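Local atomic coordinates of peptidylprolyl isomerase PrsA (Bacillus anthracis, PDB entry 6VJ4), a protein that catalyses cis-trans isomerisation of peptidyl-proline bonds and helps secreted proteins fold after they cross the membrane, and is important for secretion of the protective antigen. Residues N121-I126 with Y190-L195; K128-D131 with S135-E138; A112-V117 with P166-A171; K100-H105 with K202-V207. All blocks are in the same frame, centred on the assembly; numbering follows the deposited sequence.

Interaction 1. Residues N121-I126 with Y190-L195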
# COMPACT_ATOMS: atom_id res chain seq x y z
N ASN A 121 25.47 -5.56 36.33
CA ASN A 121 26.21 -5.75 37.61
C ASN A 121 27.58 -5.08 37.49
O ASN A 121 28.04 -4.51 38.48
CB ASN A 121 26.40 -7.22 38.01
CG ASN A 121 26.96 -7.34 39.42
OD1 ASN A 121 26.37 -6.81 40.36
ND2 ASN A 121 28.08 -8.01 39.58
N GLU A 122 28.21 -5.17 36.32
CA GLU A 122 29.53 -4.53 36.13
C GLU A 122 29.39 -3.01 36.31
O GLU A 122 30.30 -2.40 36.90
CB GLU A 122 30.12 -4.86 34.76
CG GLU A 122 31.50 -4.26 34.55
CD GLU A 122 32.26 -4.73 33.32
OE1 GLU A 122 31.87 -5.78 32.74
OE2 GLU A 122 33.24 -4.05 32.95
N ALA A 123 28.28 -2.44 35.85
CA ALA A 123 28.04 -0.98 36.00
C ALA A 123 27.84 -0.65 37.48
O ALA A 123 28.38 0.36 37.94
CB ALA A 123 26.86 -0.53 35.19
N LYS A 124 27.13 -1.50 38.21
CA LYS A 124 26.93 -1.26 39.67
C LYS A 124 28.28 -1.36 40.39
O LYS A 124 28.53 -0.55 41.29
CB LYS A 124 25.94 -2.26 40.25
CG LYS A 124 24.50 -2.07 39.83
CD LYS A 124 23.57 -3.09 40.46
CE LYS A 124 22.12 -2.89 40.07
NZ LYS A 124 21.25 -3.94 40.65
N GLU A 125 29.12 -2.32 39.99
CA GLU A 125 30.43 -2.48 40.67
C GLU A 125 31.32 -1.28 40.31
O GLU A 125 32.05 -0.81 41.21
CB GLU A 125 31.01 -3.86 40.38
CG GLU A 125 30.25 -4.98 41.07
CD GLU A 125 30.19 -4.88 42.59
OE1 GLU A 125 29.10 -5.10 43.15
OE2 GLU A 125 31.23 -4.60 43.20
N ILE A 126 31.20 -0.75 39.09
CA ILE A 126 31.98 0.47 38.73
C ILE A 126 31.53 1.63 39.61
O ILE A 126 32.39 2.35 40.12
CB ILE A 126 31.89 0.77 37.23
CG1 ILE A 126 32.80 -0.20 36.47
CG2 ILE A 126 32.24 2.22 36.92
CD1 ILE A 126 32.66 -0.16 35.00
N TYR A 190 24.97 -0.04 29.47
CA TYR A 190 24.73 0.71 30.72
C TYR A 190 25.82 1.76 30.87
O TYR A 190 27.02 1.42 30.74
CB TYR A 190 24.74 -0.19 31.96
CG TYR A 190 23.56 -1.12 32.00
CD1 TYR A 190 22.37 -0.72 32.57
CD2 TYR A 190 23.64 -2.38 31.43
CE1 TYR A 190 21.27 -1.57 32.59
CE2 TYR A 190 22.56 -3.24 31.44
CZ TYR A 190 21.36 -2.83 32.01
OH TYR A 190 20.29 -3.68 32.02
N HIS A 191 25.40 2.99 31.21
CA HIS A 191 26.35 4.10 31.34
C HIS A 191 26.46 4.56 32.79
O HIS A 191 25.44 4.56 33.49
CB HIS A 191 25.90 5.36 30.57
CG HIS A 191 25.59 5.16 29.14
ND1 HIS A 191 26.48 5.52 28.14
CD2 HIS A 191 24.51 4.65 28.52
CE1 HIS A 191 25.96 5.23 26.97
NE2 HIS A 191 24.75 4.69 27.17
N ILE A 192 27.68 4.84 33.20
CA ILE A 192 27.89 5.61 34.44
C ILE A 192 28.30 6.99 33.92
O ILE A 192 29.29 7.09 33.16
CB ILE A 192 28.93 4.99 35.37
CG1 ILE A 192 28.47 3.61 35.84
CG2 ILE A 192 29.18 5.91 36.53
CD1 ILE A 192 27.18 3.62 36.64
N ILE A 193 27.53 8.02 34.30
CA ILE A 193 27.72 9.37 33.72
C ILE A 193 28.18 10.35 34.81
O ILE A 193 27.67 10.26 35.97
CB ILE A 193 26.40 9.87 33.10
CG1 ILE A 193 25.78 8.86 32.13
CG2 ILE A 193 26.59 11.24 32.45
CD1 ILE A 193 24.37 9.22 31.67
N LYS A 194 29.13 11.21 34.46
CA LYS A 194 29.57 12.28 35.36
C LYS A 194 29.38 13.61 34.63
O LYS A 194 29.94 13.78 33.56
CB LYS A 194 31.03 12.09 35.78
CG LYS A 194 31.53 13.15 36.73
CD LYS A 194 32.92 12.95 37.25
CE LYS A 194 33.96 12.88 36.17
NZ LYS A 194 35.34 12.95 36.73
N LEU A 195 28.59 14.52 35.21
CA LEU A 195 28.45 15.84 34.55
C LEU A 195 29.65 16.70 34.92
O LEU A 195 29.95 16.82 36.09
CB LEU A 195 27.15 16.49 35.02
CG LEU A 195 26.89 17.85 34.37
CD1 LEU A 195 26.56 17.72 32.90
CD2 LEU A 195 25.76 18.55 35.11
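Ile-192 reaches out from its strand and meets the helix at two places, Ala-123 and Ile-126, while Tyr-190 touches Ala-123 a little further back along the strand. The branch of Ile-192 that does the work is CG1-CD1. CG1 stands beside the backbone N (chi1 -63°), and the second bend, at chi2 -62°, folds CD1 over against the helix backbone. There CD1 rests on the carbonyl oxygen O of Ala-123 at 3.7 Å, with the methyl CB of Ala-123 at 4.4 Å from the same CD1. The branch methyl CG2 of Ile-126 comes from the next turn of the helix and lies 4.2 Å from CG1 of Ile-192, and the two beta-branched side chains cross at a slant.

The arrangement is the helix-on-sheet layer of the parvulin fold: helix 120-131 follows strand 110-117 and lies over the antiparallel sheet. The segments run nearly parallel, their axes inclined by 15° and 8.5 Å apart at closest approach. That short spacing goes with the small Ala-123, whose CB sits 3.9 Å from CB of Tyr-190.

Tyr-190 offers the helix its CB, while its side chain also touches Gln-185 and Glu-120. Everything across the contact is apolar or van der Waals, without a hydrogen bond. Val-117 and Ile-115 of the adjacent strand extend the same greasy layer under Ile-126, and Pro-183 covers Ala-123 and Ile-192 from a loop. The alternation of the strand sends His-191 away from the helix, where its NE2 is hydrogen-bonded to Ser-186 OG.

Interaction 2. Residues K128-D131 with S135-E138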
# COMPACT_ATOMS: atom_id res chain seq x y z
N LYS A 128 30.21 1.56 42.60
CA LYS A 128 30.73 1.31 43.97
C LYS A 128 32.18 1.78 44.10
O LYS A 128 32.49 2.48 45.10
CB LYS A 128 30.57 -0.17 44.32
CG LYS A 128 29.17 -0.59 44.74
CD LYS A 128 29.09 -2.03 45.19
CE LYS A 128 27.71 -2.44 45.66
NZ LYS A 128 26.71 -2.32 44.58
N LYS A 129 33.01 1.53 43.08
CA LYS A 129 34.45 1.92 43.11
C LYS A 129 34.57 3.44 43.04
O LYS A 129 35.33 4.03 43.83
CB LYS A 129 35.20 1.24 41.96
CG LYS A 129 35.51 -0.24 42.16
CD LYS A 129 36.12 -0.86 40.94
CE LYS A 129 36.39 -2.34 41.08
NZ LYS A 129 36.88 -2.90 39.80
N LEU A 130 33.84 4.07 42.13
CA LEU A 130 33.89 5.55 42.02
C LEU A 130 33.43 6.20 43.34
O LEU A 130 33.99 7.24 43.71
CB LEU A 130 33.01 6.00 40.87
CG LEU A 130 33.47 5.53 39.49
CD1 LEU A 130 32.37 5.73 38.46
CD2 LEU A 130 34.74 6.24 39.09
N ASP A 131 32.46 5.60 44.03
CA ASP A 131 31.93 6.21 45.27
C ASP A 131 33.00 6.21 46.37
O ASP A 131 32.88 7.06 47.28
CB ASP A 131 30.61 5.55 45.69
CG ASP A 131 29.42 6.00 44.86
OD1 ASP A 131 29.54 6.99 44.10
OD2 ASP A 131 28.36 5.38 44.99
N SER A 135 39.66 6.67 40.55
CA SER A 135 39.74 7.61 39.40
C SER A 135 38.70 7.27 38.31
O SER A 135 38.76 6.14 37.76
CB SER A 135 41.11 7.60 38.79
OG SER A 135 41.09 8.32 37.55
N PHE A 136 37.82 8.22 38.01
CA PHE A 136 36.86 8.05 36.89
C PHE A 136 37.62 7.87 35.56
O PHE A 136 37.31 6.95 34.76
CB PHE A 136 35.91 9.25 36.83
CG PHE A 136 34.72 9.03 35.95
CD1 PHE A 136 34.85 8.99 34.57
CD2 PHE A 136 33.47 8.82 36.51
CE1 PHE A 136 33.74 8.74 33.76
CE2 PHE A 136 32.37 8.58 35.69
CZ PHE A 136 32.51 8.53 34.33
N GLU A 137 38.63 8.70 35.36
CA GLU A 137 39.37 8.66 34.06
C GLU A 137 40.07 7.31 33.90
O GLU A 137 40.03 6.73 32.78
CB GLU A 137 40.31 9.86 34.01
CG GLU A 137 39.55 11.20 34.01
CD GLU A 137 38.66 11.54 35.22
OE1 GLU A 137 39.12 11.38 36.37
OE2 GLU A 137 37.49 11.97 35.01
N GLU A 138 40.73 6.83 34.95
CA GLU A 138 41.46 5.54 34.81
C GLU A 138 40.46 4.39 34.64
O GLU A 138 40.78 3.43 33.87
CB GLU A 138 42.43 5.34 35.98
CG GLU A 138 43.56 6.35 35.96
CD GLU A 138 44.44 6.27 34.72
OE1 GLU A 138 44.70 5.14 34.26
OE2 GLU A 138 44.82 7.33 34.19
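Leu-130 carries the apolar part of this contact, straddling the start of the next helix with its two methyls against Phe-136. CD2 of Leu-130 lies against the backbone, 3.6 Å from CA of Phe-136, while CD1 of Leu-130 approaches the ring at a slant, 3.8 Å from CD2 of Phe-136. The ring is swung to the side of its own carbonyl carbon, CG lying opposite the backbone N (chi1 -166°), which carries it to the leucine, where CD2 and CE2 are the ring atoms nearest CD1 of Leu-130.

The polar part is a helix N-cap. OG of Ser-135 accepts from N of Glu-138 at 3.0 Å, nearly straight at 170°, and so satisfies one of the amides left without a carbonyl partner in the first turn.

Charged side chains find their partners outside the contact; Glu-137 OE2, for one, forms a salt bridge with Lys-194 NZ of strand 189-198.

The result is a tight turn between two consecutive helices, with helix 120-131 giving way to helix 136-143 after only a few residues. Leu-130 also touches Leu-139 of the second helix and Ile-192 of strand 189-198, and Phe-136 reaches down to Ser-113 and Ile-115 of strand 110-117.

Interaction 3. Residues A112-V117 with P166-A171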
# COMPACT_ATOMS: atom_id res chain seq x y z
N ALA A 112 30.15 16.11 29.65
CA ALA A 112 30.06 14.96 30.56
C ALA A 112 31.12 13.93 30.20
O ALA A 112 31.62 13.92 29.05
CB ALA A 112 28.70 14.31 30.46
N SER A 113 31.40 13.09 31.17
CA SER A 113 32.22 11.89 30.91
C SER A 113 31.33 10.68 31.14
O SER A 113 30.34 10.77 31.89
CB SER A 113 33.44 11.80 31.79
OG SER A 113 34.28 12.93 31.57
N HIS A 114 31.69 9.53 30.55
CA HIS A 114 30.89 8.33 30.87
C HIS A 114 31.76 7.09 30.74
O HIS A 114 32.87 7.16 30.10
CB HIS A 114 29.64 8.18 29.99
CG HIS A 114 29.85 7.70 28.60
ND1 HIS A 114 28.98 6.79 28.00
CD2 HIS A 114 30.81 7.97 27.68
CE1 HIS A 114 29.40 6.55 26.76
NE2 HIS A 114 30.53 7.24 26.54
N ILE A 115 31.29 6.05 31.39
CA ILE A 115 31.84 4.68 31.25
C ILE A 115 30.69 3.82 30.74
O ILE A 115 29.63 3.82 31.41
CB ILE A 115 32.38 4.19 32.59
CG1 ILE A 115 33.48 5.14 33.08
CG2 ILE A 115 32.82 2.74 32.50
CD1 ILE A 115 33.92 4.90 34.46
N LEU A 116 30.89 3.16 29.61
CA LEU A 116 29.87 2.27 29.01
C LEU A 116 30.25 0.81 29.21
O LEU A 116 31.37 0.42 28.85
CB LEU A 116 29.75 2.59 27.52
CG LEU A 116 28.82 1.67 26.73
CD1 LEU A 116 27.40 1.74 27.27
CD2 LEU A 116 28.85 2.06 25.26
N VAL A 117 29.34 0.04 29.80
CA VAL A 117 29.57 -1.43 30.00
C VAL A 117 28.31 -2.18 29.56
O VAL A 117 27.25 -1.60 29.48
CB VAL A 117 30.00 -1.80 31.43
CG1 VAL A 117 31.37 -1.22 31.78
CG2 VAL A 117 28.97 -1.45 32.49
N PRO A 166 18.31 9.69 23.92
CA PRO A 166 17.40 10.31 24.88
C PRO A 166 17.61 9.77 26.30
O PRO A 166 17.57 10.54 27.23
CB PRO A 166 15.99 9.96 24.38
CG PRO A 166 16.16 9.60 22.92
CD PRO A 166 17.60 9.16 22.74
N GLU A 167 17.81 8.45 26.43
CA GLU A 167 18.04 7.84 27.77
C GLU A 167 19.27 8.47 28.41
O GLU A 167 19.23 8.82 29.61
CB GLU A 167 18.25 6.33 27.66
CG GLU A 167 17.03 5.57 27.17
CD GLU A 167 16.76 5.55 25.67
OE1 GLU A 167 17.57 6.11 24.88
OE2 GLU A 167 15.74 4.96 25.29
N PHE A 168 20.34 8.60 27.64
CA PHE A 168 21.59 9.17 28.20
C PHE A 168 21.36 10.65 28.55
O PHE A 168 21.71 11.10 29.63
CB PHE A 168 22.71 9.10 27.17
CG PHE A 168 24.03 9.60 27.67
CD1 PHE A 168 24.33 10.95 27.67
CD2 PHE A 168 25.01 8.71 28.09
CE1 PHE A 168 25.55 11.41 28.13
CE2 PHE A 168 26.24 9.18 28.53
CZ PHE A 168 26.50 10.52 28.57
N GLU A 169 20.73 11.35 27.61
CA GLU A 169 20.50 12.81 27.78
C GLU A 169 19.64 13.07 29.02
O GLU A 169 19.97 14.02 29.76
CB GLU A 169 19.83 13.38 26.54
CG GLU A 169 19.49 14.84 26.70
CD GLU A 169 19.07 15.55 25.43
OE1 GLU A 169 19.48 15.12 24.32
OE2 GLU A 169 18.31 16.52 25.55
N THR A 170 18.57 12.29 29.19
CA THR A 170 17.63 12.49 30.31
C THR A 170 18.39 12.39 31.63
O THR A 170 18.21 13.25 32.52
CB THR A 170 16.45 11.52 30.24
OG1 THR A 170 15.71 11.88 29.07
CG2 THR A 170 15.58 11.58 31.47
N ALA A 171 19.26 11.38 31.73
CA ALA A 171 20.02 11.19 32.97
C ALA A 171 21.05 12.30 33.17
O ALA A 171 21.19 12.81 34.31
CB ALA A 171 20.70 9.84 32.93
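His-114 and Phe-168 meet as an offset edge-to-face pair on the face of the parvulin sheet that helix 166-174 covers. His-114 belongs to strand 110-117, and with His-191 of the neighbouring strand it makes up the histidine pair known from the parvulin family.

His-114 holds CG between its backbone N and carbonyl carbon (chi1 76°), with CB and ND1 both within reach of CE2 of Phe-168. Phe-168 is extended instead, with CG opposite its backbone N at chi1 -178°, and pushes its ring out from the helix toward the strand. The planes stand at 85° and the ring centres of His-114 and Phe-168 are 5.5 Å apart, the phenyl edge being turned toward the imidazole face. CE2 of Phe-168 comes to 3.7 Å from ND1 of His-114. At the same time CB of His-114 lies in the plane of the phenyl ring, at its edge, 3.8 Å from CE2 of Phe-168.

The histidine is held at both nitrogens: ND1 is hydrogen-bonded to ND1 of His-191, and NE2 to OD2 of Asp-146, which would fix the rotation of the ring. Phe-168 also sets an edge-to-face contact with His-191 and packs on Leu-156.

Back in the helix, O of Pro-166 accepts twice from Thr-170, on opposite faces of its carbonyl plane: from N at 2.8 Å and from OG1 at 2.9 Å.

Interaction 4. Residues K100-H105 with K202-V207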
# COMPACT_ATOMS: atom_id res chain seq x y z
N LYS A 100 7.27 22.61 19.20
CA LYS A 100 7.46 21.81 20.45
C LYS A 100 8.82 21.10 20.40
O LYS A 100 9.53 21.10 21.43
CB LYS A 100 6.35 20.78 20.65
CG LYS A 100 6.63 19.77 21.75
CD LYS A 100 5.42 18.99 22.21
CE LYS A 100 5.77 17.94 23.25
NZ LYS A 100 6.46 18.54 24.42
N ASP A 101 9.18 20.53 19.24
CA ASP A 101 10.51 19.87 19.10
C ASP A 101 11.60 20.91 19.39
O ASP A 101 12.57 20.56 20.09
CB ASP A 101 10.73 19.29 17.70
CG ASP A 101 9.88 18.07 17.36
OD1 ASP A 101 9.55 17.32 18.29
OD2 ASP A 101 9.57 17.87 16.16
N VAL A 102 11.46 22.12 18.85
CA VAL A 102 12.51 23.15 19.10
C VAL A 102 12.56 23.45 20.60
O VAL A 102 13.67 23.40 21.18
CB VAL A 102 12.28 24.39 18.24
CG1 VAL A 102 13.27 25.51 18.55
CG2 VAL A 102 12.34 24.02 16.77
N LYS A 103 11.41 23.69 21.23
CA LYS A 103 11.38 24.00 22.68
C LYS A 103 11.94 22.82 23.48
O LYS A 103 12.62 23.09 24.46
CB LYS A 103 9.96 24.31 23.17
CG LYS A 103 9.35 25.59 22.62
CD LYS A 103 8.01 25.92 23.26
CE LYS A 103 7.32 27.10 22.63
NZ LYS A 103 8.19 28.30 22.62
N ASP A 104 11.68 21.58 23.06
CA ASP A 104 12.18 20.38 23.80
C ASP A 104 13.70 20.27 23.73
O ASP A 104 14.26 19.48 24.53
CB ASP A 104 11.56 19.08 23.28
CG ASP A 104 10.09 18.92 23.59
OD1 ASP A 104 9.58 19.67 24.46
OD2 ASP A 104 9.46 18.04 22.94
N HIS A 105 14.34 20.98 22.80
CA HIS A 105 15.81 20.95 22.65
C HIS A 105 16.42 22.25 23.17
O HIS A 105 17.60 22.46 22.93
CB HIS A 105 16.21 20.65 21.20
CG HIS A 105 15.91 19.26 20.78
ND1 HIS A 105 14.61 18.82 20.55
CD2 HIS A 105 16.72 18.20 20.57
CE1 HIS A 105 14.64 17.55 20.21
NE2 HIS A 105 15.92 17.14 20.21
N LYS A 202 21.42 31.22 26.22
CA LYS A 202 20.85 32.51 25.76
C LYS A 202 19.34 32.39 25.73
O LYS A 202 18.78 31.29 25.77
CB LYS A 202 21.41 32.87 24.38
CG LYS A 202 22.84 33.39 24.38
CD LYS A 202 23.39 33.62 22.98
CE LYS A 202 24.80 34.17 22.97
NZ LYS A 202 25.76 33.21 23.57
N PRO A 203 18.60 33.51 25.66
CA PRO A 203 17.14 33.44 25.61
C PRO A 203 16.67 32.65 24.39
O PRO A 203 17.32 32.68 23.35
CB PRO A 203 16.73 34.92 25.50
CG PRO A 203 17.90 35.66 26.08
CD PRO A 203 19.10 34.89 25.59
N TYR A 204 15.54 31.98 24.56
CA TYR A 204 14.94 31.12 23.51
C TYR A 204 14.86 31.83 22.16
O TYR A 204 15.27 31.24 21.17
CB TYR A 204 13.56 30.65 23.97
CG TYR A 204 12.87 29.76 22.98
CD1 TYR A 204 13.35 28.49 22.72
CD2 TYR A 204 11.76 30.20 22.27
CE1 TYR A 204 12.73 27.67 21.80
CE2 TYR A 204 11.13 29.38 21.35
CZ TYR A 204 11.61 28.10 21.13
OH TYR A 204 11.01 27.29 20.22
N ASP A 205 14.31 33.03 22.12
CA ASP A 205 14.13 33.75 20.83
C ASP A 205 15.47 33.96 20.14
O ASP A 205 15.51 33.99 18.90
CB ASP A 205 13.39 35.07 21.08
CG ASP A 205 11.92 34.85 21.37
OD1 ASP A 205 11.44 33.75 21.07
OD2 ASP A 205 11.27 35.79 21.86
N GLU A 206 16.55 34.03 20.92
CA GLU A 206 17.88 34.32 20.35
C GLU A 206 18.47 33.07 19.71
O GLU A 206 19.20 33.22 18.73
CB GLU A 206 18.78 34.90 21.45
CG GLU A 206 20.10 35.44 20.94
CD GLU A 206 20.98 36.12 21.97
OE1 GLU A 206 22.20 36.19 21.73
OE2 GLU A 206 20.45 36.59 23.00
N VAL A 207 18.10 31.87 20.20
CA VAL A 207 18.73 30.62 19.68
C VAL A 207 17.75 29.66 18.99
O VAL A 207 18.24 28.69 18.41
CB VAL A 207 19.45 29.90 20.83
CG1 VAL A 207 20.59 30.73 21.40
CG2 VAL A 207 18.47 29.51 21.91
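The ring of Tyr-204 is wedged between Lys-103 and Val-102, which lie on opposite sides of its plane, each slanting in rather than sitting squarely over it. From one side comes NZ of Lys-103, 3.4 Å from CE2 of Tyr-204; from the other, CG1 of Val-102 lies 3.9 Å from CE1 of Tyr-204. A third neighbour, Tyr-106, meets the Tyr-204 ring edge-to-face.

This is a junction of two helices: helix 99-104, which leads into the first sheet strand of the parvulin unit, touches the first turn of helix 204-220, which takes the chain away after the last strand. Pro-203 occupies the N-cap position there.

Tyr-204 is fully extended, CG opposite its backbone N (chi1 -180°), and so the phenol spans the gap and brings its oxygen against the side chains of helix 99-104. OH of Tyr-204 is 3.3 Å from CG1 of Val-102 and 3.4 Å from CG of Lys-103, and its hydrogen bond goes to OE2 of Glu-99. Both side chains run at about a right angle to the phenol. The lysine chain is straight until its last torsion, which bends (chi4 -55°) and turns the ammonium toward the ring. NZ of Lys-103 also forms a long, weak ion pair with Glu-99 OE2, the same oxygen that the phenol OH bonds.

Val-102 continues the packing onto Ile-211 further along the second helix, and His-105 touches the same Ile-211. The imidazole of His-105 is fixed by its own helix: ND1 donates to O of Asp-101 at 2.7 Å.

Overall arrangement
Interactions 1, 2 and 3 gather round one antiparallel sheet, the strand order 2-1-4-3 of the parvulin fold. Interaction 2 is nested within the loops closed by interactions 1 and 3, which themselves cross along the chain. Interactions 1 and 2 share helix 120-131, with centres 9 Å apart; interaction 3 reaches the sheet through strand 110-117, neighbour of strand 189-198, also 9 Å from interaction 1. Helices 120-131 and 136-143 pack on one face of the sheet, and helix 166-174 on the other. Interaction 4 encloses the rest in sequence, its centre 23 Å from that of interaction 3, and joins the helices by which the chain enters and leaves the isomerase unit.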